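Local coordinates for protein TRAP dicarboxylate transporter-DctP subunit (Desulfovibrio salexigens, PDB 4N6D) that probably captures a small organic acid in the periplasm and delivers it to the membrane permease of a TRAP transport system, as the solute-binding subunit, at residues L122-Y131 against V325-Y336; V107-T115 against T228-A236. All blocks are in the same frame, centred on the assembly; numbering follows the deposited sequence. Where two conformers were deposited one is given.

Contact 1: residues L122-Y131 against V325-Y336; sequences LALWDLYTKY and VLSDVEELRIKY
Tyr-336, Leu-127 and Leu-332 lose the most surface where helix 117-131 packs on helix 322-337, an antiparallel-leaning helix pair with one knob-into-hole contact; the axes of segments 122-131 and 325-336 approach to 9.3 Å, with 137° between their N-to-C directions. The knob is Leu-127, seated among Val-325, Asp-328, Val-329 and Leu-332. With CG anti to the backbone N (chi1 -173°), its two methyls divide the hole: CD2 lies 4.1 Å from Val-325 CG1, while CD1 turns to Asp-328 CB. Leu-332 answers from the other helix. Its CB meets Ala-123 CB at 3.7 Å, at the closest backbone approach of the two segments, and its methyls split between the Ala-123 carbonyl and the Asp-126 side chain.

The Tyr-336 ring is sandwiched. Leu-122 CB sits over one face, 3.7 Å from the ring centroid and 9° off the normal, a CH-pi contact; Lys-335 CG covers the opposite face. At the ring edge, Tyr-336 OH donates to Asp-126 OD2 at 2.6 Å, and Lys-335 NZ forms a salt bridge to the same oxygen at 3.0 Å from the opposite face of the carboxylate plane. Arg-260 of helix 249-285 binds Asp-126 OD1 and also Tyr-336 OH, which should favour a charged carboxylate. A second acid closes the other end: Asp-328 OD2 takes a salt bridge with a weak hydrogen bond from Lys-130 NZ and, at the Tyr-131 ring edge, a very short 2.5 Å hydrogen bond from Tyr-131 OH.

Contact 2: residues V107-T115 against T228-A236; sequences VFELPLGFT and TNTAVYPFA
Pro-111 and Ala-231 mark the closest backbone approach, 4.5 Å between their CA atoms, where the loop 107-115 runs beside the segment leading into strand 234-240 of this two-lobed, periplasmic-binding-protein fold. The direct polar geometry is a CA-H...O contact, Pro-111 CA to Thr-230 O at 3.0 Å; Phe-108 O and Val-232 O, two acceptors, come within 3.2 Å without bonding.

Ordered waters supply the bridges between the backbones. One donates to Phe-108 O and to Leu-110 O and accepts from Val-232 N, so it spans the 4.3 Å between Phe-108 O and Val-232 N, too long for a direct bond. A second donates to Glu-109 O and Val-232 O, and a third links Gly-113 N with Thr-230 O. Farther along, a fourth joins Phe-114 O to Asn-229 O, and a fifth Thr-115 O to Asn-229 ND2.

Carbon contacts gather at Pro-234, whose CB meets Phe-108 CB at 3.9 Å while its CD meets Glu-109 CG at 3.7 Å. Other van der Waals contacts involve polar groups. Val-232 CG2, held between its backbone N and carbonyl carbon, meets Phe-108 O at 3.4 Å; the Ala-231 methyl rests on Glu-109 O, and Asn-229 ND2 lies 3.5 Å from Thr-115 CG2.

Beyond the pair, Phe-108 and Phe-114 touch helix 117-131, Phe-114 also helix 322-337; Leu-110 and Pro-111 touch helix 294-317, and Pro-234 bonds through its backbone to Leu-95 just after strand 90-94.

Contact 2 is the deeper of the two, its centre about 7 Å from the centre of the chain against about 15 Å for contact 1, whose ion pairs lie at a partly exposed margin. Side-chain acids, lysines and tyrosines join the helices of contact 1; in contact 2, waters bridging mostly backbone atoms join irregular chain. Their centres are about 12 Å apart and they touch directly: Phe-114 CE2 lies 3.5 Å from Ala-123 CB, and Arg-333 CD packs on Gly-113 O. The loop 107-115 thus lies against both helices of contact 1 and leads into one of them, helix 117-131, tying the helix pair to strand 234-240.

Contact 1: residues L122-Y131 against V325-Y336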
# COMPACT_ATOMS: atom_id res chain seq x y z
N LEU A 122 -8.39 1.03 5.88
CA LEU A 122 -9.16 1.17 7.10
C LEU A 122 -8.76 0.09 8.11
O LEU A 122 -8.70 0.39 9.31
CB LEU A 122 -10.66 1.12 6.82
CG LEU A 122 -11.22 2.42 6.26
CD1 LEU A 122 -12.58 2.20 5.70
CD2 LEU A 122 -11.19 3.48 7.38
N ALA A 123 -8.49 -1.13 7.64
CA ALA A 123 -8.05 -2.18 8.56
C ALA A 123 -6.71 -1.81 9.19
O ALA A 123 -6.49 -2.02 10.39
CB ALA A 123 -7.97 -3.55 7.88
N LEU A 124 -5.80 -1.26 8.39
CA LEU A 124 -4.49 -0.84 8.90
C LEU A 124 -4.61 0.22 10.00
O LEU A 124 -3.95 0.12 11.05
CB LEU A 124 -3.62 -0.35 7.74
CG LEU A 124 -2.23 0.22 8.06
CD1 LEU A 124 -1.29 -0.78 8.71
CD2 LEU A 124 -1.69 0.75 6.78
N TRP A 125 -5.43 1.23 9.74
CA TRP A 125 -5.64 2.31 10.72
C TRP A 125 -6.24 1.74 12.00
O TRP A 125 -5.81 2.09 13.12
CB TRP A 125 -6.55 3.39 10.12
CG TRP A 125 -6.87 4.44 11.12
CD1 TRP A 125 -8.06 4.61 11.78
CD2 TRP A 125 -5.97 5.42 11.65
NE1 TRP A 125 -7.96 5.65 12.67
CE2 TRP A 125 -6.69 6.17 12.60
CE3 TRP A 125 -4.63 5.74 11.40
CZ2 TRP A 125 -6.11 7.22 13.30
CZ3 TRP A 125 -4.07 6.80 12.09
CH2 TRP A 125 -4.80 7.53 13.03
N ASP A 126 -7.25 0.87 11.87
CA ASP A 126 -7.85 0.25 13.04
C ASP A 126 -6.84 -0.60 13.82
O ASP A 126 -6.86 -0.61 15.07
CB ASP A 126 -9.05 -0.64 12.68
CG ASP A 126 -10.31 0.14 12.38
OD1 ASP A 126 -10.34 1.37 12.59
OD2 ASP A 126 -11.31 -0.52 12.00
N LEU A 127 -5.99 -1.34 13.12
CA LEU A 127 -5.03 -2.18 13.80
C LEU A 127 -4.05 -1.30 14.58
O LEU A 127 -3.73 -1.60 15.73
CB LEU A 127 -4.28 -3.10 12.83
CG LEU A 127 -3.38 -4.10 13.54
CD1 LEU A 127 -4.19 -5.28 14.09
CD2 LEU A 127 -2.24 -4.59 12.63
N TYR A 128 -3.58 -0.23 13.94
CA TYR A 128 -2.69 0.71 14.60
C TYR A 128 -3.35 1.31 15.83
O TYR A 128 -2.75 1.37 16.90
CB TYR A 128 -2.23 1.83 13.64
CG TYR A 128 -1.69 3.00 14.43
CD1 TYR A 128 -0.43 2.93 15.01
CD2 TYR A 128 -2.48 4.10 14.69
CE1 TYR A 128 0.04 3.95 15.78
CE2 TYR A 128 -2.01 5.13 15.46
CZ TYR A 128 -0.76 5.05 15.99
OH TYR A 128 -0.29 6.09 16.77
N THR A 129 -4.60 1.74 15.70
CA THR A 129 -5.29 2.39 16.80
C THR A 129 -5.47 1.44 17.98
O THR A 129 -5.41 1.84 19.15
CB THR A 129 -6.64 2.92 16.35
OG1 THR A 129 -6.43 3.97 15.39
CG2 THR A 129 -7.42 3.46 17.54
N LYS A 130 -5.69 0.17 17.67
CA LYS A 130 -5.88 -0.84 18.70
C LYS A 130 -4.59 -1.17 19.45
O LYS A 130 -4.60 -1.31 20.67
CB LYS A 130 -6.47 -2.12 18.09
CG LYS A 130 -6.65 -3.22 19.11
CD LYS A 130 -7.22 -4.49 18.52
CE LYS A 130 -7.55 -5.47 19.62
NZ LYS A 130 -8.33 -6.61 19.13
N TYR A 131 -3.50 -1.31 18.71
CA TYR A 131 -2.27 -1.83 19.27
C TYR A 131 -1.30 -0.76 19.74
O TYR A 131 -0.47 -1.05 20.61
CB TYR A 131 -1.55 -2.76 18.27
CG TYR A 131 -2.10 -4.17 18.29
CD1 TYR A 131 -3.23 -4.51 17.54
CD2 TYR A 131 -1.53 -5.16 19.07
CE1 TYR A 131 -3.76 -5.81 17.57
CE2 TYR A 131 -2.03 -6.45 19.09
CZ TYR A 131 -3.15 -6.77 18.34
OH TYR A 131 -3.67 -8.05 18.39
N VAL A 325 -2.17 -10.85 16.31
CA VAL A 325 -2.27 -9.78 15.34
C VAL A 325 -2.93 -10.30 14.06
O VAL A 325 -3.83 -9.66 13.51
CB VAL A 325 -0.88 -9.21 15.00
CG1 VAL A 325 -0.96 -8.25 13.82
CG2 VAL A 325 -0.27 -8.50 16.22
N LEU A 326 -2.49 -11.47 13.57
CA LEU A 326 -3.06 -12.02 12.34
C LEU A 326 -4.55 -12.29 12.49
O LEU A 326 -5.33 -12.07 11.59
CB LEU A 326 -2.35 -13.30 11.91
CG LEU A 326 -0.93 -13.10 11.37
CD1 LEU A 326 -0.10 -14.36 11.47
CD2 LEU A 326 -0.97 -12.58 9.96
N SER A 327 -4.96 -12.80 13.64
CA SER A 327 -6.38 -13.00 13.91
C SER A 327 -7.13 -11.68 13.78
O SER A 327 -8.16 -11.58 13.11
CB SER A 327 -6.59 -13.55 15.30
OG SER A 327 -6.10 -14.86 15.42
N ASP A 328 -6.62 -10.68 14.47
CA ASP A 328 -7.26 -9.38 14.46
C ASP A 328 -7.34 -8.78 13.06
O ASP A 328 -8.32 -8.12 12.71
CB ASP A 328 -6.54 -8.42 15.40
CG ASP A 328 -6.79 -8.74 16.85
OD1 ASP A 328 -7.69 -9.55 17.14
OD2 ASP A 328 -6.07 -8.15 17.70
N VAL A 329 -6.32 -9.02 12.23
CA VAL A 329 -6.30 -8.49 10.88
C VAL A 329 -7.44 -9.12 10.07
O VAL A 329 -8.14 -8.42 9.34
CB VAL A 329 -4.95 -8.74 10.19
CG1 VAL A 329 -5.01 -8.43 8.69
CG2 VAL A 329 -3.89 -7.85 10.84
N GLU A 330 -7.64 -10.43 10.21
CA GLU A 330 -8.72 -11.09 9.45
C GLU A 330 -10.09 -10.56 9.90
O GLU A 330 -11.01 -10.41 9.09
CB GLU A 330 -8.65 -12.61 9.59
CG GLU A 330 -9.83 -13.38 8.96
CD GLU A 330 -9.90 -13.33 7.44
OE1 GLU A 330 -9.03 -12.72 6.77
OE2 GLU A 330 -10.84 -13.95 6.91
N GLU A 331 -10.23 -10.33 11.20
CA GLU A 331 -11.48 -9.78 11.71
C GLU A 331 -11.75 -8.43 11.05
O GLU A 331 -12.87 -8.15 10.65
CB GLU A 331 -11.43 -9.65 13.24
CG GLU A 331 -12.67 -8.97 13.85
CD GLU A 331 -12.66 -8.90 15.36
OE1 GLU A 331 -11.59 -9.06 15.97
OE2 GLU A 331 -13.76 -8.69 15.95
N LEU A 332 -10.72 -7.60 10.94
CA LEU A 332 -10.84 -6.29 10.31
C LEU A 332 -11.10 -6.40 8.81
O LEU A 332 -11.87 -5.61 8.25
CB LEU A 332 -9.59 -5.44 10.60
CG LEU A 332 -9.46 -5.06 12.07
CD1 LEU A 332 -8.07 -4.49 12.31
CD2 LEU A 332 -10.51 -4.03 12.47
N ARG A 333 -10.47 -7.37 8.14
CA ARG A 333 -10.74 -7.58 6.72
C ARG A 333 -12.23 -7.88 6.49
O ARG A 333 -12.87 -7.30 5.60
CB ARG A 333 -9.90 -8.76 6.17
CG ARG A 333 -9.97 -8.86 4.63
CD ARG A 333 -9.32 -10.11 4.06
NE ARG A 333 -10.03 -11.30 4.49
CZ ARG A 333 -11.16 -11.73 3.96
NH1 ARG A 333 -11.72 -11.12 2.93
NH2 ARG A 333 -11.73 -12.82 4.46
N ILE A 334 -12.76 -8.81 7.27
CA ILE A 334 -14.17 -9.15 7.14
C ILE A 334 -15.06 -7.92 7.44
O ILE A 334 -16.09 -7.71 6.80
CB ILE A 334 -14.53 -10.32 8.04
CG1 ILE A 334 -13.79 -11.56 7.56
CG2 ILE A 334 -16.03 -10.61 7.99
CD1 ILE A 334 -13.88 -12.75 8.51
N LYS A 335 -14.69 -7.14 8.44
CA LYS A 335 -15.46 -5.94 8.76
C LYS A 335 -15.61 -5.01 7.53
O LYS A 335 -16.67 -4.42 7.31
CB LYS A 335 -14.78 -5.17 9.90
CG LYS A 335 -15.43 -3.86 10.31
CD LYS A 335 -14.58 -3.25 11.44
CE LYS A 335 -15.07 -1.91 11.94
NZ LYS A 335 -14.03 -1.37 12.89
N TYR A 336 -14.55 -4.87 6.75
CA TYR A 336 -14.53 -3.89 5.68
C TYR A 336 -14.83 -4.47 4.30
O TYR A 336 -15.15 -3.72 3.37
CB TYR A 336 -13.20 -3.11 5.69
CG TYR A 336 -13.13 -2.20 6.89
CD1 TYR A 336 -14.01 -1.15 7.04
CD2 TYR A 336 -12.19 -2.40 7.90
CE1 TYR A 336 -13.99 -0.34 8.15
CE2 TYR A 336 -12.16 -1.59 9.02
CZ TYR A 336 -13.06 -0.56 9.14
OH TYR A 336 -13.03 0.26 10.24

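Contact 2: residues V107-T115 against T228-A236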
# COMPACT_ATOMS: atom_id res chain seq x y z
N VAL A 107 2.76 -6.43 9.25
CA VAL A 107 1.86 -7.55 8.98
C VAL A 107 1.10 -7.25 7.70
O VAL A 107 0.76 -8.16 6.90
CB VAL A 107 0.89 -7.82 10.16
CG1 VAL A 107 -0.10 -6.69 10.32
CG2 VAL A 107 0.18 -9.15 9.98
N PHE A 108 0.85 -5.96 7.45
CA PHE A 108 0.07 -5.58 6.27
C PHE A 108 0.82 -5.68 4.95
O PHE A 108 0.25 -5.39 3.89
CB PHE A 108 -0.56 -4.19 6.41
CG PHE A 108 -1.90 -4.23 7.04
CD1 PHE A 108 -3.03 -4.39 6.25
CD2 PHE A 108 -2.05 -4.19 8.41
CE1 PHE A 108 -4.28 -4.47 6.82
CE2 PHE A 108 -3.34 -4.27 8.98
CZ PHE A 108 -4.43 -4.43 8.16
N GLU A 109 2.08 -6.10 4.99
CA GLU A 109 2.84 -6.42 3.76
C GLU A 109 2.57 -7.85 3.25
O GLU A 109 2.89 -8.16 2.13
CB GLU A 109 4.34 -6.27 4.02
CG GLU A 109 4.71 -4.87 4.47
CD GLU A 109 6.04 -4.82 5.21
OE1 GLU A 109 6.83 -5.77 5.10
OE2 GLU A 109 6.28 -3.81 5.90
N LEU A 110 1.98 -8.68 4.08
CA LEU A 110 1.84 -10.09 3.80
C LEU A 110 0.61 -10.34 2.92
O LEU A 110 -0.30 -9.53 2.88
CB LEU A 110 1.63 -10.87 5.12
CG LEU A 110 2.79 -10.78 6.08
CD1 LEU A 110 2.41 -11.37 7.44
CD2 LEU A 110 4.02 -11.46 5.50
N PRO A 111 0.58 -11.50 2.27
CA PRO A 111 -0.62 -11.91 1.53
C PRO A 111 -1.72 -12.34 2.49
O PRO A 111 -1.70 -13.48 2.97
CB PRO A 111 -0.13 -13.07 0.67
CG PRO A 111 1.08 -13.60 1.41
CD PRO A 111 1.71 -12.42 2.07
N LEU A 112 -2.66 -11.44 2.75
CA LEU A 112 -3.66 -11.65 3.78
C LEU A 112 -5.07 -11.57 3.24
O LEU A 112 -6.02 -11.56 4.00
CB LEU A 112 -3.48 -10.67 4.93
CG LEU A 112 -2.16 -10.83 5.71
CD1 LEU A 112 -2.13 -9.90 6.88
CD2 LEU A 112 -1.96 -12.26 6.21
N GLY A 113 -5.19 -11.55 1.92
CA GLY A 113 -6.49 -11.62 1.29
C GLY A 113 -7.25 -10.31 1.11
O GLY A 113 -8.41 -10.34 0.73
N PHE A 114 -6.62 -9.16 1.34
CA PHE A 114 -7.31 -7.90 1.10
C PHE A 114 -7.53 -7.69 -0.39
O PHE A 114 -6.67 -7.99 -1.20
CB PHE A 114 -6.52 -6.73 1.70
CG PHE A 114 -6.70 -6.61 3.20
CD1 PHE A 114 -5.88 -7.33 4.06
CD2 PHE A 114 -7.72 -5.84 3.72
CE1 PHE A 114 -6.06 -7.27 5.43
CE2 PHE A 114 -7.90 -5.76 5.11
CZ PHE A 114 -7.08 -6.48 5.95
N THR A 115 -8.70 -7.17 -0.75
CA THR A 115 -9.06 -7.06 -2.17
C THR A 115 -9.29 -5.63 -2.63
O THR A 115 -9.74 -5.40 -3.75
CB THR A 115 -10.33 -7.88 -2.47
OG1 THR A 115 -11.41 -7.37 -1.69
CG2 THR A 115 -10.12 -9.35 -2.12
N THR A 228 -5.03 -11.57 -8.68
CA THR A 228 -4.62 -12.45 -7.60
C THR A 228 -4.81 -11.81 -6.22
O THR A 228 -4.83 -12.52 -5.21
CB THR A 228 -3.14 -12.79 -7.73
OG1 THR A 228 -2.38 -11.58 -7.80
CG2 THR A 228 -2.87 -13.63 -8.97
N ASN A 229 -4.95 -10.48 -6.18
CA ASN A 229 -5.11 -9.76 -4.91
C ASN A 229 -4.08 -10.20 -3.89
O ASN A 229 -4.39 -10.58 -2.75
CB ASN A 229 -6.54 -9.92 -4.35
CG ASN A 229 -7.52 -8.95 -4.99
OD1 ASN A 229 -7.18 -7.79 -5.24
ND2 ASN A 229 -8.72 -9.43 -5.31
N THR A 230 -2.82 -10.11 -4.29
CA THR A 230 -1.77 -10.79 -3.53
C THR A 230 -1.44 -10.14 -2.19
O THR A 230 -1.49 -10.78 -1.15
CB THR A 230 -0.53 -10.98 -4.41
OG1 THR A 230 -0.88 -11.85 -5.48
CG2 THR A 230 0.59 -11.60 -3.61
N ALA A 231 -1.12 -8.86 -2.21
CA ALA A 231 -0.71 -8.16 -1.00
C ALA A 231 -0.83 -6.68 -1.32
O ALA A 231 -0.85 -6.31 -2.49
CB ALA A 231 0.74 -8.50 -0.64
N VAL A 232 -0.79 -5.86 -0.28
CA VAL A 232 -0.71 -4.41 -0.42
C VAL A 232 0.57 -3.88 0.24
O VAL A 232 1.27 -4.62 0.94
CB VAL A 232 -1.93 -3.69 0.24
CG1 VAL A 232 -3.27 -4.15 -0.35
CG2 VAL A 232 -1.92 -3.92 1.75
N TYR A 233 0.88 -2.62 -0.02
CA TYR A 233 1.95 -1.91 0.66
C TYR A 233 1.35 -0.91 1.63
O TYR A 233 0.60 -0.03 1.22
CB TYR A 233 2.81 -1.13 -0.35
CG TYR A 233 3.51 -2.03 -1.32
CD1 TYR A 233 4.70 -2.65 -0.98
CD2 TYR A 233 2.98 -2.27 -2.56
CE1 TYR A 233 5.34 -3.51 -1.86
CE2 TYR A 233 3.61 -3.12 -3.46
CZ TYR A 233 4.79 -3.72 -3.10
OH TYR A 233 5.42 -4.57 -3.99
N PRO A 234 1.69 -1.04 2.92
CA PRO A 234 1.20 -0.10 3.93
C PRO A 234 2.11 1.13 4.09
O PRO A 234 3.35 1.05 3.97
CB PRO A 234 1.22 -0.92 5.21
CG PRO A 234 2.39 -1.86 5.02
CD PRO A 234 2.43 -2.16 3.54
N PHE A 235 1.47 2.25 4.41
CA PHE A 235 2.15 3.53 4.59
C PHE A 235 1.70 4.16 5.90
O PHE A 235 0.57 3.95 6.33
CB PHE A 235 1.73 4.51 3.48
CG PHE A 235 2.20 4.13 2.10
CD1 PHE A 235 1.54 3.15 1.36
CD2 PHE A 235 3.28 4.77 1.53
CE1 PHE A 235 1.97 2.81 0.11
CE2 PHE A 235 3.71 4.43 0.26
CZ PHE A 235 3.05 3.44 -0.45
N ALA A 236 2.58 4.96 6.49
CA ALA A 236 2.24 5.79 7.63
C ALA A 236 2.61 7.23 7.35
O ALA A 236 3.65 7.51 6.75
CB ALA A 236 2.95 5.31 8.89
O HOH W 1 -1.03 -7.12 2.27
O HOH W 2 3.51 -6.20 0.27
O HOH W 3 -3.54 -12.40 -0.30
O HOH W 4 -4.04 -8.50 -0.77
O HOH W 5 -10.55 -7.07 -6.02